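Long-range contacts in Cap5O (Staphylococcus aureus, PDB 3OJO), which probably oxidises UDP-N-acetyl-mannosamine with NAD as the acceptor, a dehydrogenase step in making the capsular polysaccharide of the bacterium: residues L232-N237 against N296-Y301; K317-G322 against K373-V378; S335-I340 against L379-H384; F404-V409 against Y420-I425. All blocks are in the same frame, centred on the assembly; numbering follows the deposited sequence.

Contact 1. Residues L232-N237 against N296-Y301; sequences LTKICN and NSMPAY
The ring of Y301 carries the K234 side chain over one of its faces, while a water sits in the ring plane at the edge, next to the hydroxyl. K234 CG is the carbon over that face, lying 4.0 Å from the ring centroid of Y301 and offset toward the rim, a CH-pi contact 25° off the ring normal. The two side chains run past each other in opposite directions, so that the lysine, extended beyond CG, passes from the outer part of the ring back toward its root, where CE comes to 3.7 Å from Y301 CD1. With CG anti to the backbone N (chi1 178°), Y301 reaches across to helix 208-238. The lysine CE also meets M298 SD at 3.6 Å; that methionine, bent at chi2 and chi3, brings its sulfur beside the chain. At the end of its course K234 NZ donates to S297 OG over 2.8 Å, and S297 OG is bonded to the carbonyl of I294 one turn earlier. The water at the ring edge stands 3.0 Å from Y301 OH and makes a weak bond to K234 O. The axes of 232-237 and 296-301 approach to 12.5 Å at 36°, so long side chains span the gap between the two helices, while M213 of the second subunit packs on L232, I235 and C236. The chemistry is that of an amphipathic lysine: its methylenes lie on an aromatic face and a thioether, and its ammonium reaches a hydroxyl that is itself bonded to a helix carbonyl, a setting that would probably suit the charge.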
loop_
_atom_site.group_PDB
_atom_site.type_symbol
_atom_site.label_atom_id
_atom_site.label_comp_id
_atom_site.label_asym_id
_atom_site.label_seq_id
_atom_site.Cartn_x
_atom_site.Cartn_y
_atom_site.Cartn_z
ATOM N N LEU B 232 -7.803 6.899 -7.033
ATOM C CA LEU B 232 -7.246 8.241 -7.104
ATOM C C LEU B 232 -7.387 8.828 -8.490
ATOM O O LEU B 232 -7.682 10.018 -8.616
ATOM C CB LEU B 232 -5.775 8.220 -6.640
ATOM C CG LEU B 232 -5.561 8.249 -5.089
ATOM C CD1 LEU B 232 -4.133 7.893 -4.698
ATOM C CD2 LEU B 232 -6.024 9.564 -4.459
ATOM N N THR B 233 -7.203 7.985 -9.532
ATOM C CA THR B 233 -7.380 8.329 -10.950
ATOM C C THR B 233 -8.813 8.818 -11.207
ATOM O O THR B 233 -9.004 9.816 -11.900
ATOM C CB THR B 233 -7.029 7.110 -11.819
ATOM O OG1 THR B 233 -5.637 6.885 -11.702
ATOM C CG2 THR B 233 -7.366 7.312 -13.278
ATOM N N LYS B 234 -9.814 8.121 -10.624
ATOM C CA LYS B 234 -11.197 8.526 -10.771
ATOM C C LYS B 234 -11.454 9.906 -10.131
ATOM O O LYS B 234 -12.120 10.741 -10.740
ATOM C CB LYS B 234 -12.136 7.462 -10.200
ATOM C CG LYS B 234 -12.182 6.187 -11.017
ATOM C CD LYS B 234 -13.136 5.208 -10.371
ATOM C CE LYS B 234 -13.265 3.916 -11.112
ATOM N NZ LYS B 234 -13.997 2.893 -10.305
ATOM N N ILE B 235 -10.890 10.144 -8.938
ATOM C CA ILE B 235 -11.008 11.390 -8.173
ATOM C C ILE B 235 -10.368 12.548 -8.943
ATOM O O ILE B 235 -11.017 13.580 -9.146
ATOM C CB ILE B 235 -10.436 11.214 -6.726
ATOM C CG1 ILE B 235 -11.372 10.325 -5.858
ATOM C CG2 ILE B 235 -10.189 12.580 -6.049
ATOM C CD1 ILE B 235 -10.725 9.741 -4.518
ATOM N N CYS B 236 -9.100 12.347 -9.388
ATOM C CA CYS B 236 -8.291 13.294 -10.154
ATOM C C CYS B 236 -8.924 13.667 -11.463
ATOM O O CYS B 236 -8.831 14.826 -11.868
ATOM C CB CYS B 236 -6.885 12.752 -10.370
ATOM S SG CYS B 236 -5.808 12.938 -8.947
ATOM N N ASN B 237 -9.541 12.701 -12.141
ATOM C CA ASN B 237 -10.202 13.008 -13.406
ATOM C C ASN B 237 -11.431 13.901 -13.214
ATOM O O ASN B 237 -11.636 14.822 -14.007
ATOM C CB ASN B 237 -10.482 11.765 -14.234
ATOM C CG ASN B 237 -9.297 11.364 -15.095
ATOM O OD1 ASN B 237 -8.666 10.328 -14.884
ATOM N ND2 ASN B 237 -8.967 12.176 -16.083
ATOM N N ASN B 296 -11.967 -4.446 -10.197
ATOM C CA ASN B 296 -12.988 -5.066 -11.044
ATOM C C ASN B 296 -13.805 -4.021 -11.809
ATOM O O ASN B 296 -14.328 -4.331 -12.880
ATOM C CB ASN B 296 -13.941 -5.938 -10.205
ATOM C CG ASN B 296 -13.369 -7.259 -9.751
ATOM O OD1 ASN B 296 -12.395 -7.797 -10.301
ATOM N ND2 ASN B 296 -13.954 -7.804 -8.716
ATOM N N SER B 297 -13.941 -2.800 -11.250
ATOM C CA SER B 297 -14.717 -1.710 -11.843
ATOM C C SER B 297 -13.965 -0.936 -12.940
ATOM O O SER B 297 -14.594 -0.134 -13.640
ATOM C CB SER B 297 -15.183 -0.751 -10.747
ATOM O OG SER B 297 -14.122 0.103 -10.336
ATOM N N MET B 298 -12.623 -1.123 -13.058
ATOM C CA MET B 298 -11.804 -0.424 -14.051
ATOM C C MET B 298 -12.160 -0.747 -15.494
ATOM O O MET B 298 -12.357 0.207 -16.255
ATOM C CB MET B 298 -10.309 -0.477 -13.766
ATOM C CG MET B 298 -9.920 0.197 -12.481
ATOM S SD MET B 298 -10.500 1.900 -12.287
ATOM C CE MET B 298 -9.465 2.735 -13.495
ATOM N N PRO B 299 -12.405 -2.030 -15.885
ATOM C CA PRO B 299 -12.882 -2.280 -17.259
ATOM C C PRO B 299 -14.099 -1.425 -17.655
ATOM O O PRO B 299 -14.060 -0.789 -18.706
ATOM C CB PRO B 299 -13.179 -3.790 -17.251
ATOM C CG PRO B 299 -12.201 -4.331 -16.265
ATOM C CD PRO B 299 -12.211 -3.311 -15.162
ATOM N N ALA B 300 -15.125 -1.335 -16.785
ATOM C CA ALA B 300 -16.331 -0.522 -17.036
ATOM C C ALA B 300 -16.009 0.992 -17.087
ATOM O O ALA B 300 -16.604 1.712 -17.897
ATOM C CB ALA B 300 -17.392 -0.808 -15.981
ATOM N N TYR B 301 -15.056 1.453 -16.247
ATOM C CA TYR B 301 -14.592 2.842 -16.213
ATOM C C TYR B 301 -13.919 3.210 -17.549
ATOM O O TYR B 301 -14.146 4.302 -18.070
ATOM C CB TYR B 301 -13.644 3.082 -15.005
ATOM C CG TYR B 301 -13.083 4.484 -14.939
ATOM C CD1 TYR B 301 -13.821 5.525 -14.391
ATOM C CD2 TYR B 301 -11.834 4.783 -15.481
ATOM C CE1 TYR B 301 -13.331 6.826 -14.378
ATOM C CE2 TYR B 301 -11.327 6.077 -15.460
ATOM C CZ TYR B 301 -12.080 7.094 -14.908
ATOM O OH TYR B 301 -11.572 8.367 -14.903
HETATM O O HOH W 1 -13.647 10.054 -13.595
#

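Contact 2. Residues K317-G322 against K373-V378; sequences KVTVFG and KDASLV
V378 CG1 stands squarely over the centre of the F321 ring, 3.8 Å from its centroid and only 7° off the normal, and this CH-pi contact marks the close-packed end of two neighbouring parallel strands. V378 has CG1 anti to its own nitrogen (chi1 152°), which directs that methyl at the ring, while its CG2 lies 4.1 Å from T319 CB on the same side of the sheet. V318 and L377 share the other side, their side chains parallel and in touch through V318 CG2 and L377 CD2. Between the strands T319 N donates to L377 O at 2.9 Å, a nearly straight bond of 161° at the hydrogen. Toward the start of the pairing the regular ladder gives way: K317 O accepts a good bond from S376 N, 2.8 Å long and in the carbonyl plane, and a weak one from L377 N. The looser, more exposed end is formed by K317, K373 and D374. There the extended K317 side chain runs along the incoming loop past A375 and places NZ 2.6 Å from K373 O, tilted from the carbonyl plane; A371 O is a second acceptor for this ammonium and also receives T319 OG1. No charged partner meets it across the contact, since D374 OD2 lies 6.3 Å from K317 NZ. In the five-stranded parallel sheet of the Rossmann-like UDP-binding domain, strand 317-321 is thus held between strand 377-380 and strand 351-355. Helix 286-312 packs on the side bearing V318 and L377, and helix 368-372 on that of F321 and V378.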
loop_
_atom_site.group_PDB
_atom_site.type_symbol
_atom_site.label_atom_id
_atom_site.label_comp_id
_atom_site.label_asym_id
_atom_site.label_seq_id
_atom_site.Cartn_x
_atom_site.Cartn_y
_atom_site.Cartn_z
ATOM N N LYS B 317 -15.645 2.817 -34.740
ATOM C CA LYS B 317 -14.454 1.987 -34.660
ATOM C C LYS B 317 -13.418 2.358 -33.604
ATOM O O LYS B 317 -12.815 3.436 -33.656
ATOM C CB LYS B 317 -13.818 1.748 -36.036
ATOM C CG LYS B 317 -13.105 0.402 -36.117
ATOM C CD LYS B 317 -12.095 0.343 -37.239
ATOM C CE LYS B 317 -11.285 -0.924 -37.163
ATOM N NZ LYS B 317 -10.250 -0.977 -38.222
ATOM N N VAL B 318 -13.211 1.420 -32.652
ATOM C CA VAL B 318 -12.213 1.494 -31.587
ATOM C C VAL B 318 -11.274 0.311 -31.761
ATOM O O VAL B 318 -11.733 -0.837 -31.793
ATOM C CB VAL B 318 -12.775 1.596 -30.132
ATOM C CG1 VAL B 318 -13.632 0.394 -29.764
ATOM C CG2 VAL B 318 -11.646 1.777 -29.113
ATOM N N THR B 319 -9.965 0.594 -31.899
ATOM C CA THR B 319 -8.953 -0.447 -32.024
ATOM C C THR B 319 -8.272 -0.670 -30.677
ATOM O O THR B 319 -7.562 0.200 -30.176
ATOM C CB THR B 319 -7.953 -0.149 -33.151
ATOM O OG1 THR B 319 -8.669 0.110 -34.353
ATOM C CG2 THR B 319 -6.980 -1.294 -33.376
ATOM N N VAL B 320 -8.493 -1.842 -30.100
ATOM C CA VAL B 320 -7.874 -2.242 -28.838
ATOM C C VAL B 320 -6.430 -2.698 -29.145
ATOM O O VAL B 320 -6.205 -3.467 -30.084
ATOM C CB VAL B 320 -8.739 -3.319 -28.118
ATOM C CG1 VAL B 320 -7.932 -4.121 -27.099
ATOM C CG2 VAL B 320 -9.969 -2.691 -27.472
ATOM N N PHE B 321 -5.468 -2.175 -28.375
ATOM C CA PHE B 321 -4.042 -2.494 -28.470
ATOM C C PHE B 321 -3.634 -3.259 -27.198
ATOM O O PHE B 321 -3.440 -2.669 -26.140
ATOM C CB PHE B 321 -3.219 -1.205 -28.646
ATOM C CG PHE B 321 -2.932 -0.777 -30.063
ATOM C CD1 PHE B 321 -1.784 -0.056 -30.365
ATOM C CD2 PHE B 321 -3.821 -1.065 -31.093
ATOM C CE1 PHE B 321 -1.521 0.361 -31.673
ATOM C CE2 PHE B 321 -3.551 -0.657 -32.407
ATOM C CZ PHE B 321 -2.404 0.057 -32.685
ATOM N N GLY B 322 -3.567 -4.574 -27.314
ATOM C CA GLY B 322 -3.242 -5.461 -26.211
ATOM C C GLY B 322 -4.468 -6.081 -25.573
ATOM O O GLY B 322 -5.425 -5.377 -25.244
ATOM N N LYS B 373 -7.295 0.860 -39.455
ATOM C CA LYS B 373 -8.066 1.273 -40.625
ATOM C C LYS B 373 -9.484 1.780 -40.305
ATOM O O LYS B 373 -10.363 1.030 -39.893
ATOM C CB LYS B 373 -8.051 0.184 -41.730
ATOM C CG LYS B 373 -8.614 0.609 -43.103
ATOM C CD LYS B 373 -7.765 1.676 -43.814
ATOM C CE LYS B 373 -8.506 2.347 -44.947
ATOM N NZ LYS B 373 -7.819 3.586 -45.401
ATOM N N ASP B 374 -9.655 3.087 -40.490
ATOM C CA ASP B 374 -10.850 3.936 -40.333
ATOM C C ASP B 374 -11.347 4.062 -38.885
ATOM O O ASP B 374 -12.513 4.410 -38.649
ATOM C CB ASP B 374 -11.991 3.537 -41.310
ATOM C CG ASP B 374 -11.599 3.472 -42.782
ATOM O OD1 ASP B 374 -11.191 4.521 -43.343
ATOM O OD2 ASP B 374 -11.751 2.389 -43.385
ATOM N N ALA B 375 -10.451 3.791 -37.919
ATOM C CA ALA B 375 -10.760 3.855 -36.497
ATOM C C ALA B 375 -10.750 5.290 -35.977
ATOM O O ALA B 375 -9.930 6.108 -36.408
ATOM C CB ALA B 375 -9.787 2.995 -35.709
ATOM N N SER B 376 -11.689 5.587 -35.056
ATOM C CA SER B 376 -11.812 6.888 -34.394
ATOM C C SER B 376 -10.915 6.980 -33.144
ATOM O O SER B 376 -10.477 8.078 -32.808
ATOM C CB SER B 376 -13.261 7.163 -34.018
ATOM O OG SER B 376 -14.082 7.179 -35.173
ATOM N N LEU B 377 -10.629 5.833 -32.473
ATOM C CA LEU B 377 -9.802 5.763 -31.257
ATOM C C LEU B 377 -8.953 4.490 -31.148
ATOM O O LEU B 377 -9.455 3.403 -31.390
ATOM C CB LEU B 377 -10.702 5.932 -29.999
ATOM C CG LEU B 377 -10.129 5.583 -28.608
ATOM C CD1 LEU B 377 -9.145 6.643 -28.096
ATOM C CD2 LEU B 377 -11.240 5.329 -27.610
ATOM N N VAL B 378 -7.664 4.638 -30.780
ATOM C CA VAL B 378 -6.744 3.525 -30.462
ATOM C C VAL B 378 -6.684 3.412 -28.930
ATOM O O VAL B 378 -6.301 4.362 -28.230
ATOM C CB VAL B 378 -5.348 3.599 -31.138
ATOM C CG1 VAL B 378 -4.267 2.904 -30.304
ATOM C CG2 VAL B 378 -5.410 2.994 -32.539
#

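Contact 3. Residues S335-I340 against L379-H384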
loop_
_atom_site.group_PDB
_atom_site.type_symbol
_atom_site.label_atom_id
_atom_site.label_comp_id
_atom_site.label_asym_id
_atom_site.label_seq_id
_atom_site.Cartn_x
_atom_site.Cartn_y
_atom_site.Cartn_z
ATOM N N SER B 335 -7.749 -11.521 -17.914
ATOM C CA SER B 335 -7.202 -10.264 -18.422
ATOM C C SER B 335 -8.219 -9.107 -18.383
ATOM O O SER B 335 -9.319 -9.215 -18.955
ATOM C CB SER B 335 -6.665 -10.466 -19.835
ATOM O OG SER B 335 -6.616 -9.270 -20.588
ATOM N N PRO B 336 -7.857 -7.970 -17.753
ATOM C CA PRO B 336 -8.771 -6.812 -17.773
ATOM C C PRO B 336 -8.891 -6.202 -19.191
ATOM O O PRO B 336 -9.941 -5.686 -19.550
ATOM C CB PRO B 336 -8.163 -5.863 -16.748
ATOM C CG PRO B 336 -6.690 -6.199 -16.735
ATOM C CD PRO B 336 -6.591 -7.665 -17.048
ATOM N N ALA B 337 -7.825 -6.325 -20.013
ATOM C CA ALA B 337 -7.746 -5.859 -21.413
ATOM C C ALA B 337 -8.747 -6.646 -22.295
ATOM O O ALA B 337 -9.441 -6.054 -23.121
ATOM C CB ALA B 337 -6.330 -6.037 -21.940
ATOM N N PHE B 338 -8.848 -7.973 -22.078
ATOM C CA PHE B 338 -9.796 -8.812 -22.796
ATOM C C PHE B 338 -11.187 -8.505 -22.322
ATOM O O PHE B 338 -12.101 -8.489 -23.140
ATOM C CB PHE B 338 -9.498 -10.313 -22.636
ATOM C CG PHE B 338 -10.350 -11.118 -23.582
ATOM C CD1 PHE B 338 -9.970 -11.295 -24.907
ATOM C CD2 PHE B 338 -11.585 -11.615 -23.180
ATOM C CE1 PHE B 338 -10.777 -12.004 -25.796
ATOM C CE2 PHE B 338 -12.413 -12.285 -24.086
ATOM C CZ PHE B 338 -11.995 -12.481 -25.382
ATOM N N ASP B 339 -11.361 -8.271 -21.002
ATOM C CA ASP B 339 -12.652 -7.912 -20.410
ATOM C C ASP B 339 -13.247 -6.660 -21.037
ATOM O O ASP B 339 -14.443 -6.638 -21.337
ATOM C CB ASP B 339 -12.522 -7.781 -18.898
ATOM C CG ASP B 339 -12.437 -9.129 -18.211
ATOM O OD1 ASP B 339 -12.491 -9.162 -16.954
ATOM O OD2 ASP B 339 -12.346 -10.156 -18.925
ATOM N N ILE B 340 -12.376 -5.677 -21.353
ATOM C CA ILE B 340 -12.741 -4.414 -22.005
ATOM C C ILE B 340 -13.173 -4.689 -23.438
ATOM O O ILE B 340 -14.238 -4.222 -23.843
ATOM C CB ILE B 340 -11.618 -3.325 -21.887
ATOM C CG1 ILE B 340 -11.415 -2.910 -20.407
ATOM C CG2 ILE B 340 -11.939 -2.090 -22.728
ATOM C CD1 ILE B 340 -10.074 -2.395 -20.025
ATOM N N LEU B 379 -7.145 2.274 -28.421
ATOM C CA LEU B 379 -7.209 2.022 -26.993
ATOM C C LEU B 379 -6.054 1.134 -26.534
ATOM O O LEU B 379 -6.028 -0.051 -26.867
ATOM C CB LEU B 379 -8.589 1.428 -26.624
ATOM C CG LEU B 379 -8.960 1.328 -25.145
ATOM C CD1 LEU B 379 -8.893 2.693 -24.441
ATOM C CD2 LEU B 379 -10.334 0.711 -24.980
ATOM N N ILE B 380 -5.108 1.706 -25.759
ATOM C CA ILE B 380 -3.985 0.920 -25.237
ATOM C C ILE B 380 -4.267 0.320 -23.830
ATOM O O ILE B 380 -4.355 1.034 -22.828
ATOM C CB ILE B 380 -2.611 1.600 -25.380
ATOM C CG1 ILE B 380 -2.491 2.298 -26.745
ATOM C CG2 ILE B 380 -1.492 0.571 -25.148
ATOM C CD1 ILE B 380 -1.183 2.854 -27.051
ATOM N N LEU B 381 -4.402 -1.012 -23.799
ATOM C CA LEU B 381 -4.759 -1.803 -22.620
ATOM C C LEU B 381 -3.666 -2.731 -22.092
ATOM O O LEU B 381 -3.808 -3.223 -20.969
ATOM C CB LEU B 381 -6.061 -2.588 -22.860
ATOM C CG LEU B 381 -7.278 -1.837 -23.371
ATOM C CD1 LEU B 381 -8.374 -2.786 -23.634
ATOM C CD2 LEU B 381 -7.724 -0.747 -22.395
ATOM N N SER B 382 -2.555 -2.915 -22.861
ATOM C CA SER B 382 -1.383 -3.721 -22.461
ATOM C C SER B 382 -0.089 -2.947 -22.651
ATOM O O SER B 382 0.005 -2.153 -23.579
ATOM C CB SER B 382 -1.329 -5.039 -23.225
ATOM O OG SER B 382 -2.509 -5.789 -22.983
ATOM N N ASP B 383 0.896 -3.159 -21.773
ATOM C CA ASP B 383 2.186 -2.468 -21.853
ATOM C C ASP B 383 3.273 -3.287 -22.616
ATOM O O ASP B 383 4.399 -3.473 -22.135
ATOM C CB ASP B 383 2.653 -1.955 -20.461
ATOM C CG ASP B 383 2.871 -3.010 -19.386
ATOM O OD1 ASP B 383 2.554 -4.199 -19.634
ATOM O OD2 ASP B 383 3.326 -2.645 -18.288
ATOM N N HIS B 384 2.919 -3.747 -23.831
ATOM C CA HIS B 384 3.818 -4.473 -24.716
ATOM C C HIS B 384 4.952 -3.556 -25.161
ATOM O O HIS B 384 4.705 -2.387 -25.461
ATOM C CB HIS B 384 3.059 -4.986 -25.943
ATOM C CG HIS B 384 2.037 -6.028 -25.635
ATOM N ND1 HIS B 384 2.327 -7.102 -24.817
ATOM C CD2 HIS B 384 0.776 -6.157 -26.097
ATOM C CE1 HIS B 384 1.230 -7.833 -24.775
ATOM N NE2 HIS B 384 0.269 -7.308 -25.534
#
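This is an apolar helix-on-sheet contact, without a hydrogen bond between the segments, made where the first turn of helix 336-346 lies over the end of strand 377-380. L381 is its centre. Its CB meets A337 CB at 3.6 Å, and here the two backbones come nearest, the smallness of the alanine permitting the approach. From there the leucine turns toward I340: CG is anti to the carbonyl carbon (chi1 -51°), which carries CD1 to 3.5 Å from A337 O and places it beside I340 CB, while CD2 touches I340 CD1 at 3.7 Å. The isoleucine therefore meets both methyls of L381, the two side chains crossing at a slant. Its other branch, CG2, faces L379 CD2 at 3.9 Å, with those side chains at about a right angle. The setting is a parallel alpha/beta sheet: helix 336-346 links strand 317-321 to strand 351-355, and here its first turn meets L379 of strand 377-380, the neighbour of 317-321 on its other side, and L381 of the loop after it. The N-terminus of the helix is capped by S335, whose OG accepts from F338 N at 3.0 Å and also bonds to the carbonyl of L323. S382 OG touches A337 CB more loosely, at 4.0 Å, its hydrogen bond going to T324 O. P299, V302 and V303 of helix 286-312 pack on I340 from outside the pair, while V320 lies against L381. R333, which binds NAD, is close by in the chain, its side chain about 11 Å from that of A337.

Contact 4. Residues F404-V409 against Y420-I425; sequences FDTKNV and YNYGNI
With CG anti to the backbone N (chi1 179°), the F404 ring is directed toward the loop after strand 418-420, while I425, with CG1 likewise anti (chi1 -168°), lays its branches over one face of that ring. I425 CG1 is 4.0 Å from the centroid of F404, a CH-pi contact, and T406 CG2 lies over the opposite face. At the ring edge, near its plane, F404 CE1 comes to 3.2 Å from N421 O. F404 also points its edge toward the face of Y422, an offset edge-to-face pair with planes at 82° and F404 CZ 3.8 Å from Y422 CE1. T406 CA lies over one face of the Y422 ring, and the tyrosine OH bonds to G262 O. One parallel beta bridge joins F404 to Y420 at the edge of the five-stranded parallel sheet, with D405 N donating to Y420 O at 2.9 Å; beyond it the chains part, and a water enters, giving to D405 O at 2.8 Å and accepting from Y422 N. The carboxylate of D405 closes the turn that follows its strand: OD1 accepts from K407 N, which comes from above the carboxylate plane, an Asx turn, and OD2 accepts from V409 N at 2.7 Å on its syn side. Y419 OH and V410 N also bond to OD2, giving that oxygen three partners.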
loop_
_atom_site.group_PDB
_atom_site.type_symbol
_atom_site.label_atom_id
_atom_site.label_comp_id
_atom_site.label_asym_id
_atom_site.label_seq_id
_atom_site.Cartn_x
_atom_site.Cartn_y
_atom_site.Cartn_z
ATOM N N PHE B 404 -5.949 6.742 -26.360
ATOM C CA PHE B 404 -6.217 6.730 -24.921
ATOM C C PHE B 404 -5.431 5.546 -24.337
ATOM O O PHE B 404 -5.793 4.374 -24.519
ATOM C CB PHE B 404 -7.711 6.680 -24.546
ATOM C CG PHE B 404 -7.964 6.635 -23.051
ATOM C CD1 PHE B 404 -7.149 7.339 -22.163
ATOM C CD2 PHE B 404 -9.014 5.892 -22.530
ATOM C CE1 PHE B 404 -7.363 7.271 -20.786
ATOM C CE2 PHE B 404 -9.237 5.843 -21.152
ATOM C CZ PHE B 404 -8.414 6.540 -20.295
ATOM N N ASP B 405 -4.307 5.874 -23.690
ATOM C CA ASP B 405 -3.390 4.898 -23.126
ATOM C C ASP B 405 -3.639 4.708 -21.635
ATOM O O ASP B 405 -3.321 5.580 -20.832
ATOM C CB ASP B 405 -1.947 5.291 -23.463
ATOM C CG ASP B 405 -0.867 4.297 -23.113
ATOM O OD1 ASP B 405 -1.200 3.127 -22.832
ATOM O OD2 ASP B 405 0.312 4.681 -23.134
ATOM N N THR B 406 -4.240 3.559 -21.276
ATOM C CA THR B 406 -4.571 3.193 -19.902
ATOM C C THR B 406 -3.353 2.651 -19.144
ATOM O O THR B 406 -3.439 2.466 -17.929
ATOM C CB THR B 406 -5.757 2.194 -19.874
ATOM O OG1 THR B 406 -5.333 0.928 -20.349
ATOM C CG2 THR B 406 -6.957 2.680 -20.634
ATOM N N LYS B 407 -2.234 2.393 -19.860
ATOM C CA LYS B 407 -0.991 1.818 -19.307
ATOM C C LYS B 407 0.215 2.778 -19.255
ATOM O O LYS B 407 1.209 2.440 -18.613
ATOM C CB LYS B 407 -0.599 0.521 -20.069
ATOM C CG LYS B 407 -1.554 -0.657 -19.887
ATOM C CD LYS B 407 -1.562 -1.235 -18.459
ATOM C CE LYS B 407 -0.371 -2.080 -18.113
ATOM N NZ LYS B 407 -0.577 -2.780 -16.820
ATOM N N ASN B 408 0.134 3.957 -19.924
ATOM C CA ASN B 408 1.208 4.967 -20.015
ATOM C C ASN B 408 2.511 4.338 -20.579
ATOM O O ASN B 408 3.607 4.520 -20.035
ATOM C CB ASN B 408 1.405 5.703 -18.678
ATOM C CG ASN B 408 2.286 6.924 -18.749
ATOM O OD1 ASN B 408 2.271 7.696 -19.706
ATOM N ND2 ASN B 408 3.069 7.138 -17.716
ATOM N N VAL B 409 2.352 3.566 -21.674
ATOM C CA VAL B 409 3.407 2.814 -22.347
ATOM C C VAL B 409 4.114 3.587 -23.481
ATOM O O VAL B 409 5.326 3.423 -23.650
ATOM C CB VAL B 409 2.927 1.381 -22.743
ATOM C CG1 VAL B 409 1.933 1.399 -23.900
ATOM C CG2 VAL B 409 4.097 0.454 -23.041
ATOM N N TYR B 420 -3.481 10.731 -25.125
ATOM C CA TYR B 420 -4.037 10.852 -23.787
ATOM C C TYR B 420 -3.617 9.709 -22.863
ATOM O O TYR B 420 -3.389 8.578 -23.299
ATOM C CB TYR B 420 -5.563 11.026 -23.812
ATOM C CG TYR B 420 -6.038 12.221 -24.611
ATOM C CD1 TYR B 420 -6.249 12.128 -25.985
ATOM C CD2 TYR B 420 -6.345 13.428 -23.985
ATOM C CE1 TYR B 420 -6.709 13.219 -26.723
ATOM C CE2 TYR B 420 -6.822 14.519 -24.711
ATOM C CZ TYR B 420 -6.995 14.411 -26.082
ATOM O OH TYR B 420 -7.444 15.479 -26.818
ATOM N N ASN B 421 -3.513 10.050 -21.574
ATOM C CA ASN B 421 -3.124 9.255 -20.407
ATOM C C ASN B 421 -4.345 9.173 -19.501
ATOM O O ASN B 421 -5.406 9.684 -19.840
ATOM C CB ASN B 421 -2.103 10.107 -19.620
ATOM C CG ASN B 421 -0.663 9.801 -19.833
ATOM O OD1 ASN B 421 -0.288 8.702 -20.235
ATOM N ND2 ASN B 421 0.184 10.751 -19.460
ATOM N N TYR B 422 -4.146 8.669 -18.283
ATOM C CA TYR B 422 -5.130 8.733 -17.218
ATOM C C TYR B 422 -4.934 10.113 -16.574
ATOM O O TYR B 422 -5.839 10.656 -15.947
ATOM C CB TYR B 422 -4.861 7.634 -16.197
ATOM C CG TYR B 422 -5.685 6.381 -16.375
ATOM C CD1 TYR B 422 -7.042 6.453 -16.666
ATOM C CD2 TYR B 422 -5.151 5.133 -16.094
ATOM C CE1 TYR B 422 -7.824 5.307 -16.756
ATOM C CE2 TYR B 422 -5.922 3.981 -16.179
ATOM C CZ TYR B 422 -7.260 4.072 -16.505
ATOM O OH TYR B 422 -8.020 2.933 -16.600
ATOM N N GLY B 423 -3.739 10.662 -16.754
ATOM C CA GLY B 423 -3.353 11.970 -16.273
ATOM C C GLY B 423 -4.016 13.129 -16.982
ATOM O O GLY B 423 -4.205 14.166 -16.369
ATOM N N ASN B 424 -4.379 13.001 -18.260
ATOM C CA ASN B 424 -4.963 14.150 -18.981
ATOM C C ASN B 424 -6.216 13.863 -19.792
ATOM O O ASN B 424 -6.629 14.729 -20.564
ATOM C CB ASN B 424 -3.906 14.786 -19.885
ATOM C CG ASN B 424 -3.336 13.835 -20.916
ATOM O OD1 ASN B 424 -2.131 13.760 -21.112
ATOM N ND2 ASN B 424 -4.177 13.047 -21.548
ATOM N N ILE B 425 -6.803 12.664 -19.649
ATOM C CA ILE B 425 -8.003 12.301 -20.406
ATOM C C ILE B 425 -9.189 13.295 -20.250
ATOM O O ILE B 425 -9.926 13.518 -21.215
ATOM C CB ILE B 425 -8.364 10.785 -20.317
ATOM C CG1 ILE B 425 -9.451 10.349 -21.331
ATOM C CG2 ILE B 425 -8.682 10.337 -18.894
ATOM C CD1 ILE B 425 -9.058 10.449 -22.811
HETATM O O HOH W 2 -2.436 6.261 -18.224
#

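How the contacts relate
Contacts 2, 3 and 4 reach one parallel sheet; strand 377-380 belongs to contacts 2 and 3 and is the neighbour of strand 402-405 in contact 4. Contacts 2 and 3 join where T319 O faces L379 N and F321 N faces L379 O, each at 2.7 Å, probably hydrogen bonds; contact 4 adds the next strand through a probable hydrogen bond between I380 N and F404 O, 3.0 Å. Contact 1, on helices 208-238 and 286-312, touches two of the others: P299 CA reaches I340 CG1 of contact 3 and T233 CG2 reaches Y422 CD1 of contact 4, both at 3.5 Å. Contact 3 comes within about 11 Å of a bound pyridine-2,6-dicarboxylic acid, measured from the S382 side chain.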